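Local coordinates for clavulanic acid biosynthesis oligopeptide binding protein 2 (Streptomyces clavuligerus, PDB 2WOL), which probably binds oligopeptides as an extracellular solute-binding protein of family 5, and belongs to the clavulanic acid biosynthesis pathway, at residues A[82-90]-A[100-108]; A[61-72]-A[234-242]. One frame throughout, in Å; residues are numbered along the deposited sequence.

Contact 1: A[82-90]-A[100-108]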
loop_
_atom_site.group_PDB
_atom_site.type_symbol
_atom_site.label_atom_id
_atom_site.label_comp_id
_atom_site.label_asym_id
_atom_site.label_seq_id
_atom_site.Cartn_x
_atom_site.Cartn_y
_atom_site.Cartn_z
ATOM N N ALA A 82 -14.657 8.758 -2.043
ATOM C CA ALA A 82 -15.933 9.299 -2.506
ATOM C C ALA A 82 -17.080 8.377 -2.072
ATOM O O ALA A 82 -16.853 7.193 -1.820
ATOM C CB ALA A 82 -15.909 9.440 -4.028
ATOM N N PRO A 83 -18.312 8.913 -1.963
ATOM C CA PRO A 83 -19.437 8.062 -1.570
ATOM C C PRO A 83 -19.633 6.905 -2.539
ATOM O O PRO A 83 -19.606 7.104 -3.756
ATOM C CB PRO A 83 -20.642 9.009 -1.643
ATOM C CG PRO A 83 -20.083 10.364 -1.555
ATOM C CD PRO A 83 -18.730 10.309 -2.186
ATOM N N ASP A 84 -19.808 5.707 -1.991
ATOM C CA ASP A 84 -20.068 4.517 -2.790
ATOM C C ASP A 84 -21.411 3.929 -2.355
ATOM O O ASP A 84 -22.444 4.258 -2.939
ATOM C CB ASP A 84 -18.905 3.519 -2.657
ATOM C CG ASP A 84 -19.099 2.254 -3.484
ATOM O OD1 ASP A 84 -20.056 2.170 -4.286
ATOM O OD2 ASP A 84 -18.273 1.331 -3.328
ATOM N N LEU A 85 -21.411 3.088 -1.323
ATOM C CA LEU A 85 -22.673 2.602 -0.760
ATOM C C LEU A 85 -23.358 3.692 0.052
ATOM O O LEU A 85 -24.586 3.719 0.140
ATOM C CB LEU A 85 -22.466 1.352 0.100
ATOM C CG LEU A 85 -22.077 0.059 -0.616
ATOM C CD1 LEU A 85 -21.658 -0.980 0.400
ATOM C CD2 LEU A 85 -23.212 -0.472 -1.478
ATOM N N ALA A 86 -22.565 4.578 0.649
ATOM C CA ALA A 86 -23.095 5.728 1.375
ATOM C C ALA A 86 -23.582 6.796 0.405
ATOM O O ALA A 86 -23.062 6.922 -0.706
ATOM C CB ALA A 86 -22.047 6.303 2.314
ATOM N N GLU A 87 -24.577 7.566 0.828
ATOM C CA GLU A 87 -25.104 8.637 -0.022
ATOM C C GLU A 87 -24.210 9.876 -0.003
ATOM O O GLU A 87 -24.245 10.685 -0.934
ATOM C CB GLU A 87 -26.519 9.014 0.426
ATOM C CG GLU A 87 -27.513 7.858 0.387
ATOM C CD GLU A 87 -28.828 8.183 1.073
ATOM O OE1 GLU A 87 -28.810 8.653 2.233
ATOM O OE2 GLU A 87 -29.885 7.951 0.453
ATOM N N GLY A 88 -23.413 10.014 1.055
ATOM C CA GLY A 88 -22.461 11.111 1.186
ATOM C C GLY A 88 -21.229 10.694 1.974
ATOM O O GLY A 88 -21.205 9.603 2.547
ATOM N N PRO A 89 -20.197 11.560 2.012
ATOM C CA PRO A 89 -19.012 11.259 2.817
ATOM C C PRO A 89 -19.345 11.167 4.305
ATOM O O PRO A 89 -20.367 11.698 4.751
ATOM C CB PRO A 89 -18.084 12.452 2.553
ATOM C CG PRO A 89 -18.598 13.080 1.310
ATOM C CD PRO A 89 -20.070 12.851 1.315
ATOM N N GLY A 90 -18.484 10.495 5.063
ATOM C CA GLY A 90 -18.674 10.362 6.505
ATOM C C GLY A 90 -18.971 11.686 7.172
ATOM O O GLY A 90 -18.273 12.673 6.946
ATOM N N THR A 100 -20.659 9.141 10.965
ATOM C CA THR A 100 -21.979 8.663 10.578
ATOM C C THR A 100 -22.093 8.543 9.059
ATOM O O THR A 100 -21.677 9.440 8.321
ATOM C CB THR A 100 -23.071 9.617 11.126
ATOM O OG1 THR A 100 -22.944 9.715 12.550
ATOM C CG2 THR A 100 -24.470 9.133 10.772
ATOM N N TYR A 101 -22.650 7.421 8.604
ATOM C CA TYR A 101 -22.896 7.163 7.185
ATOM C C TYR A 101 -24.347 6.769 6.970
ATOM O O TYR A 101 -24.969 6.138 7.833
ATOM C CB TYR A 101 -21.987 6.044 6.652
ATOM C CG TYR A 101 -20.511 6.344 6.747
ATOM C CD1 TYR A 101 -19.808 6.087 7.922
ATOM C CD2 TYR A 101 -19.813 6.879 5.662
ATOM C CE1 TYR A 101 -18.450 6.359 8.026
ATOM C CE2 TYR A 101 -18.451 7.155 5.752
ATOM C CZ TYR A 101 -17.778 6.892 6.941
ATOM O OH TYR A 101 -16.432 7.157 7.071
ATOM N N ARG A 102 -24.870 7.141 5.806
ATOM C CA ARG A 102 -26.245 6.840 5.427
ATOM C C ARG A 102 -26.224 6.034 4.141
ATOM O O ARG A 102 -25.725 6.497 3.115
ATOM C CB ARG A 102 -27.053 8.136 5.282
ATOM C CG ARG A 102 -26.898 9.025 6.507
ATOM C CD ARG A 102 -27.699 10.318 6.482
ATOM N NE ARG A 102 -27.289 11.138 7.622
ATOM C CZ ARG A 102 -27.709 10.962 8.873
ATOM N NH1 ARG A 102 -28.588 10.008 9.161
ATOM N NH2 ARG A 102 -27.254 11.745 9.840
ATOM N N LEU A 103 -26.747 4.816 4.214
ATOM C CA LEU A 103 -26.660 3.865 3.114
ATOM C C LEU A 103 -27.738 4.078 2.064
ATOM O O LEU A 103 -28.881 4.426 2.387
ATOM C CB LEU A 103 -26.740 2.432 3.642
ATOM C CG LEU A 103 -25.496 1.795 4.263
ATOM C CD1 LEU A 103 -25.227 2.325 5.669
ATOM C CD2 LEU A 103 -25.665 0.280 4.287
ATOM N N ARG A 104 -27.369 3.861 0.803
ATOM C CA ARG A 104 -28.337 3.807 -0.292
ATOM C C ARG A 104 -29.336 2.678 -0.044
ATOM O O ARG A 104 -28.974 1.624 0.480
ATOM C CB ARG A 104 -27.628 3.594 -1.629
ATOM C CG ARG A 104 -26.779 4.763 -2.088
ATOM C CD ARG A 104 -25.915 4.350 -3.264
ATOM N NE ARG A 104 -25.265 5.490 -3.900
ATOM C CZ ARG A 104 -25.809 6.220 -4.873
ATOM N NH1 ARG A 104 -27.021 5.934 -5.333
ATOM N NH2 ARG A 104 -25.136 7.237 -5.392
ATOM N N ARG A 105 -30.592 2.915 -0.415
ATOM C CA ARG A 105 -31.677 1.973 -0.148
ATOM C C ARG A 105 -31.843 0.973 -1.286
ATOM O O ARG A 105 -31.511 1.263 -2.438
ATOM C CB ARG A 105 -33.003 2.722 0.053
ATOM C CG ARG A 105 -32.889 4.112 0.668
ATOM C CD ARG A 105 -33.205 4.125 2.156
ATOM N NE ARG A 105 -33.323 5.495 2.660
ATOM C CZ ARG A 105 -33.685 5.823 3.899
ATOM N NH1 ARG A 105 -33.976 4.883 4.793
ATOM N NH2 ARG A 105 -33.759 7.102 4.248
ATOM N N GLY A 106 -32.358 -0.207 -0.952
ATOM C CA GLY A 106 -32.740 -1.209 -1.946
ATOM C C GLY A 106 -31.621 -1.915 -2.689
ATOM O O GLY A 106 -31.868 -2.549 -3.717
ATOM N N LEU A 107 -30.396 -1.824 -2.174
ATOM C CA LEU A 107 -29.251 -2.476 -2.811
ATOM C C LEU A 107 -29.179 -3.948 -2.421
ATOM O O LEU A 107 -29.646 -4.334 -1.348
ATOM C CB LEU A 107 -27.946 -1.751 -2.476
ATOM C CG LEU A 107 -27.870 -0.252 -2.794
ATOM C CD1 LEU A 107 -26.434 0.216 -2.735
ATOM C CD2 LEU A 107 -28.459 0.081 -4.157
ATOM N N ARG A 108 -28.599 -4.763 -3.299
ATOM C CA ARG A 108 -28.664 -6.216 -3.161
ATOM C C ARG A 108 -27.335 -6.915 -3.441
ATOM O O ARG A 108 -26.531 -6.438 -4.243
ATOM C CB ARG A 108 -29.741 -6.784 -4.097
ATOM C CG ARG A 108 -31.178 -6.470 -3.684
ATOM C CD ARG A 108 -32.167 -6.914 -4.753
ATOM N NE ARG A 108 -33.551 -6.680 -4.343
ATOM C CZ ARG A 108 -34.623 -7.083 -5.025
ATOM N NH1 ARG A 108 -34.489 -7.752 -6.166
ATOM N NH2 ARG A 108 -35.839 -6.819 -4.561
HETATM O O HOH W 1 -23.246 7.442 -3.382
HETATM O O HOH W 2 -30.270 6.315 3.557
HETATM O O HOH W 3 -30.866 5.563 -1.645
HETATM O O HOH W 4 -23.376 9.149 4.407
#
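Tyr101 lays one face of its ring against Gly90, whose CA sits 3.3 Å from CE2, while Ala86 CB approaches the rim of the same ring near its plane. With no side chain at Gly90, nothing from it intrudes on Tyr101 OH, and its backbone packs over the ring face. Tyr101 CG lies beside its own backbone N and anti to the carbonyl carbon (chi1 -61°), which brings the ring round to Gly90; its OH ends on Asp184, which also accepts from Gly90 N. Further along, a single beta bridge pairs Ala86 with Leu103 through two strong backbone bonds: Glu87 N donates to Arg102 O at 2.8 Å, and Arg104 N to Leu85 O at 2.9 Å, the latter almost straight at 172°. Beyond the bridge the two chains are stitched by water, one molecule accepting from Arg102 N and donating to Gly88 O. The extended chain of Arg104 runs beside the carbonyls of 84-86. Its NE makes a weak bond to Asp84 O, 3.2 Å away and bent to 129°, and NH2 donates a hydrogen bond to a water that in turn donates to Ala86 O. The guanidinium of Arg102 is salt-bridged to Glu91. On the buried side Leu85 CD2 meets Leu107 CD1 at 3.5 Å, a small apolar contact between two buried leucines. The contact thus illustrates how one bridge, flanked by a ring and an arginine, can fasten a loop to a strand's end. Strand 171-175 pairs with strand 98-102 and packs on Tyr101 through Ile172 and Phe174, while Met68 of strand 68-69 and Phe183 of helix 183-186 also touch that ring.

Contact 2: A[61-72]-A[234-242]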
loop_
_atom_site.group_PDB
_atom_site.type_symbol
_atom_site.label_atom_id
_atom_site.label_comp_id
_atom_site.label_asym_id
_atom_site.label_seq_id
_atom_site.Cartn_x
_atom_site.Cartn_y
_atom_site.Cartn_z
ATOM N N ARG A 61 -12.349 -3.996 -6.055
ATOM C CA ARG A 61 -13.190 -2.929 -6.600
ATOM C C ARG A 61 -14.221 -3.476 -7.602
ATOM O O ARG A 61 -15.243 -2.845 -7.849
ATOM C CB ARG A 61 -12.338 -1.811 -7.213
ATOM C CG ARG A 61 -11.704 -0.909 -6.162
ATOM C CD ARG A 61 -10.575 -0.044 -6.714
ATOM N NE ARG A 61 -10.995 0.958 -7.702
ATOM C CZ ARG A 61 -11.618 2.103 -7.419
ATOM N NH1 ARG A 61 -11.971 2.407 -6.173
ATOM N NH2 ARG A 61 -11.912 2.947 -8.401
ATOM N N LEU A 62 -13.952 -4.654 -8.164
ATOM C CA LEU A 62 -14.913 -5.327 -9.051
ATOM C C LEU A 62 -15.923 -6.184 -8.296
ATOM O O LEU A 62 -17.043 -6.399 -8.770
ATOM C CB LEU A 62 -14.186 -6.226 -10.055
ATOM C CG LEU A 62 -13.371 -5.576 -11.176
ATOM C CD1 LEU A 62 -11.962 -5.225 -10.708
ATOM C CD2 LEU A 62 -13.304 -6.513 -12.368
ATOM N N LEU A 63 -15.508 -6.687 -7.133
ATOM C CA LEU A 63 -16.260 -7.710 -6.400
ATOM C C LEU A 63 -17.147 -7.175 -5.286
ATOM O O LEU A 63 -18.223 -7.719 -5.033
ATOM C CB LEU A 63 -15.293 -8.746 -5.818
ATOM C CG LEU A 63 -14.533 -9.635 -6.803
ATOM C CD1 LEU A 63 -13.437 -10.388 -6.067
ATOM C CD2 LEU A 63 -15.480 -10.596 -7.504
ATOM N N ASN A 64 -16.695 -6.135 -4.597
ATOM C CA ASN A 64 -17.422 -5.648 -3.435
ATOM C C ASN A 64 -17.421 -4.144 -3.329
ATOM O O ASN A 64 -16.385 -3.499 -3.495
ATOM C CB ASN A 64 -16.865 -6.264 -2.151
ATOM C CG ASN A 64 -17.237 -7.725 -2.000
ATOM O OD1 ASN A 64 -18.410 -8.063 -1.813
ATOM N ND2 ASN A 64 -16.244 -8.603 -2.097
ATOM N N ARG A 65 -18.594 -3.590 -3.054
ATOM C CA ARG A 65 -18.718 -2.172 -2.785
ATOM C C ARG A 65 -18.450 -1.898 -1.309
ATOM O O ARG A 65 -18.469 -2.811 -0.482
ATOM C CB ARG A 65 -20.103 -1.677 -3.193
ATOM C CG ARG A 65 -20.400 -1.854 -4.675
ATOM C CD ARG A 65 -21.795 -1.372 -5.018
ATOM N NE ARG A 65 -21.937 0.068 -4.837
ATOM C CZ ARG A 65 -23.023 0.762 -5.168
ATOM N NH1 ARG A 65 -24.073 0.148 -5.697
ATOM N NH2 ARG A 65 -23.060 2.072 -4.970
ATOM N N THR A 66 -18.190 -0.634 -0.994
ATOM C CA THR A 66 -17.881 -0.203 0.364
ATOM C C THR A 66 -18.634 1.102 0.616
ATOM O O THR A 66 -19.205 1.670 -0.317
ATOM C CB THR A 66 -16.357 -0.001 0.544
ATOM O OG1 THR A 66 -15.838 0.703 -0.592
ATOM C CG2 THR A 66 -15.637 -1.344 0.646
ATOM N N LEU A 67 -18.659 1.577 1.858
ATOM C CA LEU A 67 -19.344 2.841 2.158
ATOM C C LEU A 67 -18.762 3.972 1.323
ATOM O O LEU A 67 -19.503 4.754 0.705
ATOM C CB LEU A 67 -19.270 3.179 3.649
ATOM C CG LEU A 67 -20.150 2.350 4.588
ATOM C CD1 LEU A 67 -19.768 2.628 6.029
ATOM C CD2 LEU A 67 -21.631 2.633 4.363
ATOM N N MET A 68 -17.432 4.035 1.312
ATOM C CA MET A 68 -16.670 5.011 0.542
ATOM C C MET A 68 -15.751 4.246 -0.395
ATOM O O MET A 68 -15.383 3.114 -0.109
ATOM C CB MET A 68 -15.824 5.881 1.474
ATOM C CG MET A 68 -16.619 6.592 2.563
ATOM S SD MET A 68 -17.712 7.867 1.894
ATOM C CE MET A 68 -16.517 9.057 1.284
ATOM N N ALA A 69 -15.383 4.856 -1.516
ATOM C CA ALA A 69 -14.448 4.225 -2.450
ATOM C C ALA A 69 -13.595 5.276 -3.127
ATOM O O ALA A 69 -14.026 6.415 -3.291
ATOM C CB ALA A 69 -15.198 3.404 -3.494
ATOM N N TYR A 70 -12.383 4.903 -3.525
ATOM C CA TYR A 70 -11.576 5.824 -4.319
ATOM C C TYR A 70 -12.253 6.030 -5.671
ATOM O O TYR A 70 -12.651 5.064 -6.322
ATOM C CB TYR A 70 -10.118 5.353 -4.413
ATOM C CG TYR A 70 -9.514 5.294 -3.031
ATOM C CD1 TYR A 70 -9.454 4.093 -2.328
ATOM C CD2 TYR A 70 -9.074 6.457 -2.395
ATOM C CE1 TYR A 70 -8.941 4.041 -1.039
ATOM C CE2 TYR A 70 -8.562 6.419 -1.098
ATOM C CZ TYR A 70 -8.504 5.203 -0.427
ATOM O OH TYR A 70 -8.010 5.142 0.857
ATOM N N PRO A 71 -12.435 7.296 -6.069
ATOM C CA PRO A 71 -13.190 7.560 -7.288
ATOM C C PRO A 71 -12.440 7.110 -8.535
ATOM O O PRO A 71 -11.223 6.874 -8.490
ATOM C CB PRO A 71 -13.378 9.081 -7.269
ATOM C CG PRO A 71 -12.276 9.598 -6.440
ATOM C CD PRO A 71 -11.972 8.535 -5.415
ATOM N N THR A 72 -13.179 6.968 -9.628
ATOM C CA THR A 72 -12.599 6.574 -10.906
ATOM C C THR A 72 -12.033 7.828 -11.574
ATOM O O THR A 72 -12.697 8.491 -12.371
ATOM C CB THR A 72 -13.642 5.840 -11.775
ATOM O OG1 THR A 72 -14.167 4.736 -11.026
ATOM C CG2 THR A 72 -13.028 5.314 -13.070
ATOM N N TRP A 234 -26.483 -6.373 -9.092
ATOM C CA TRP A 234 -25.818 -5.079 -8.994
ATOM C C TRP A 234 -26.548 -4.079 -9.890
ATOM O O TRP A 234 -26.897 -4.400 -11.025
ATOM C CB TRP A 234 -24.341 -5.204 -9.373
ATOM C CG TRP A 234 -23.597 -3.904 -9.503
ATOM C CD1 TRP A 234 -23.041 -3.161 -8.495
ATOM C CD2 TRP A 234 -23.298 -3.209 -10.722
ATOM N NE1 TRP A 234 -22.419 -2.047 -9.012
ATOM C CE2 TRP A 234 -22.569 -2.050 -10.375
ATOM C CE3 TRP A 234 -23.584 -3.451 -12.073
ATOM C CZ2 TRP A 234 -22.118 -1.136 -11.333
ATOM C CZ3 TRP A 234 -23.130 -2.540 -13.024
ATOM C CH2 TRP A 234 -22.411 -1.398 -12.646
ATOM N N ASP A 235 -26.783 -2.882 -9.361
ATOM C CA ASP A 235 -27.587 -1.871 -10.041
ATOM C C ASP A 235 -26.727 -0.690 -10.466
ATOM O O ASP A 235 -26.336 0.148 -9.651
ATOM C CB ASP A 235 -28.745 -1.415 -9.143
ATOM C CG ASP A 235 -29.743 -0.503 -9.863
ATOM O OD1 ASP A 235 -29.457 -0.011 -10.977
ATOM O OD2 ASP A 235 -30.831 -0.273 -9.292
ATOM N N ARG A 236 -26.464 -0.640 -11.767
ATOM C CA ARG A 236 -25.653 0.393 -12.402
ATOM C C ARG A 236 -26.065 1.818 -12.008
ATOM O O ARG A 236 -25.212 2.683 -11.793
ATOM C CB ARG A 236 -25.749 0.211 -13.917
ATOM C CG ARG A 236 -24.815 1.055 -14.743
ATOM C CD ARG A 236 -24.975 0.690 -16.213
ATOM N NE ARG A 236 -24.459 -0.645 -16.520
ATOM C CZ ARG A 236 -23.171 -0.916 -16.707
ATOM N NH1 ARG A 236 -22.274 0.056 -16.609
ATOM N NH2 ARG A 236 -22.778 -2.152 -16.987
ATOM N N ALA A 237 -27.373 2.048 -11.897
ATOM C CA ALA A 237 -27.914 3.370 -11.573
ATOM C C ALA A 237 -27.579 3.832 -10.156
ATOM O O ALA A 237 -27.684 5.024 -9.847
ATOM C CB ALA A 237 -29.422 3.392 -11.797
ATOM N N THR A 238 -27.170 2.891 -9.306
ATOM C CA THR A 238 -26.874 3.181 -7.900
ATOM C C THR A 238 -25.377 3.275 -7.609
ATOM O O THR A 238 -24.977 3.535 -6.473
ATOM C CB THR A 238 -27.482 2.122 -6.956
ATOM O OG1 THR A 238 -26.756 0.885 -7.067
ATOM C CG2 THR A 238 -28.953 1.887 -7.280
ATOM N N ASP A 239 -24.558 3.063 -8.635
ATOM C CA ASP A 239 -23.112 2.992 -8.453
ATOM C C ASP A 239 -22.412 4.138 -9.183
ATOM O O ASP A 239 -22.361 4.136 -10.413
ATOM C CB ASP A 239 -22.595 1.637 -8.944
ATOM C CG ASP A 239 -21.169 1.358 -8.504
ATOM O OD1 ASP A 239 -20.335 2.287 -8.527
ATOM O OD2 ASP A 239 -20.886 0.197 -8.144
ATOM N N PRO A 240 -21.875 5.120 -8.425
ATOM C CA PRO A 240 -21.187 6.273 -9.014
ATOM C C PRO A 240 -19.718 6.014 -9.369
ATOM O O PRO A 240 -19.041 6.916 -9.876
ATOM C CB PRO A 240 -21.276 7.322 -7.904
ATOM C CG PRO A 240 -21.218 6.516 -6.644
ATOM C CD PRO A 240 -21.904 5.201 -6.950
ATOM N N ILE A 241 -19.236 4.801 -9.103
ATOM C CA ILE A 241 -17.812 4.471 -9.237
ATOM C C ILE A 241 -17.520 3.571 -10.445
ATOM O O ILE A 241 -16.571 3.816 -11.198
ATOM C CB ILE A 241 -17.266 3.766 -7.942
ATOM C CG1 ILE A 241 -17.612 4.553 -6.659
ATOM C CG2 ILE A 241 -15.758 3.445 -8.061
ATOM C CD1 ILE A 241 -16.867 5.869 -6.465
ATOM N N ARG A 242 -18.347 2.545 -10.630
ATOM C CA ARG A 242 -17.991 1.402 -11.469
ATOM C C ARG A 242 -18.751 1.320 -12.795
ATOM O O ARG A 242 -19.973 1.165 -12.793
ATOM C CB ARG A 242 -18.188 0.107 -10.676
ATOM C CG ARG A 242 -17.353 0.057 -9.416
ATOM C CD ARG A 242 -17.776 -1.053 -8.486
ATOM N NE ARG A 242 -17.088 -0.920 -7.206
ATOM C CZ ARG A 242 -17.467 -0.094 -6.236
ATOM N NH1 ARG A 242 -18.556 0.655 -6.382
ATOM N NH2 ARG A 242 -16.767 -0.022 -5.113
HETATM O O HOH W 5 -14.730 -1.565 -3.979
HETATM O O HOH W 6 -15.994 7.917 -9.651
#
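The backbones stay well apart at Arg65 and Asp239, with CA atoms 8.8 Å from each other, and draw in to 5.9 Å between Thr72 and Ile241, without any beta bridge. Long side chains span the wider end. Arg65, bent at chi3 (66°), turns its guanidinium end-on to Thr238: NH1 donates to OG1 and NH2 to the carbonyl O, at 3.1 and 2.8 Å. Asp239 OD2 lies over a face of this guanidinium, 3.5 Å from Arg65 NE, a salt bridge with no N-H aimed at the oxygen. That oxygen is held by Trp234 NE1 on its anti side and by Arg242 NH1 on its syn side, while OD1 accepts from the backbone N of Ile241 in an Asx turn and from that of Arg242. The carboxylate is thereby fixed in rotation; with Asp84, a second carboxylate salt-bridged to both arginines, its charge probably eases their approach. Arg242 NE donates, in the guanidinium plane, to Arg61 O at 2.7 Å; CG of Arg65 rests on one face of its guanidinium and Ile241 CG2 on the other. At the closer end Thr72 OG1 donates a hydrogen bond to Ile241 O (2.6 Å), and Ile241 CG1 packs on Ala69 CB. This buried salt-bridge network is a worked case of arginines joining parts of the chain with no beta pairing between them. It ties the end of helix 54-63 and strand 68-69 to the loop between strands 225-230 and 248-253, with Arg61 also salt-bridged to Asp552 and touching His545 of strand 544-545.

How the contacts relate
From the N terminus, segment 61-72 takes the chain from the end of helix 54-63 through strand 68-69, and strand 82-83 then pairs antiparallel with the latter. Contact 1 then closes a short loop, bringing 100-108 back to 82-90 after an excursion of nine residues. Much later, 234-242 returns to 61-72, so contact 2 closes a far longer loop within which contact 1 is nested. The two centres lie about 10 Å apart and are joined directly: Asp84 OD2 forms a salt bridge with Arg242 NH2, and Asp84 OD1 with Arg65. Together they connect the four-stranded sheet containing strand 98-102, the small two-stranded sheet and the loop leading to strand 248-253.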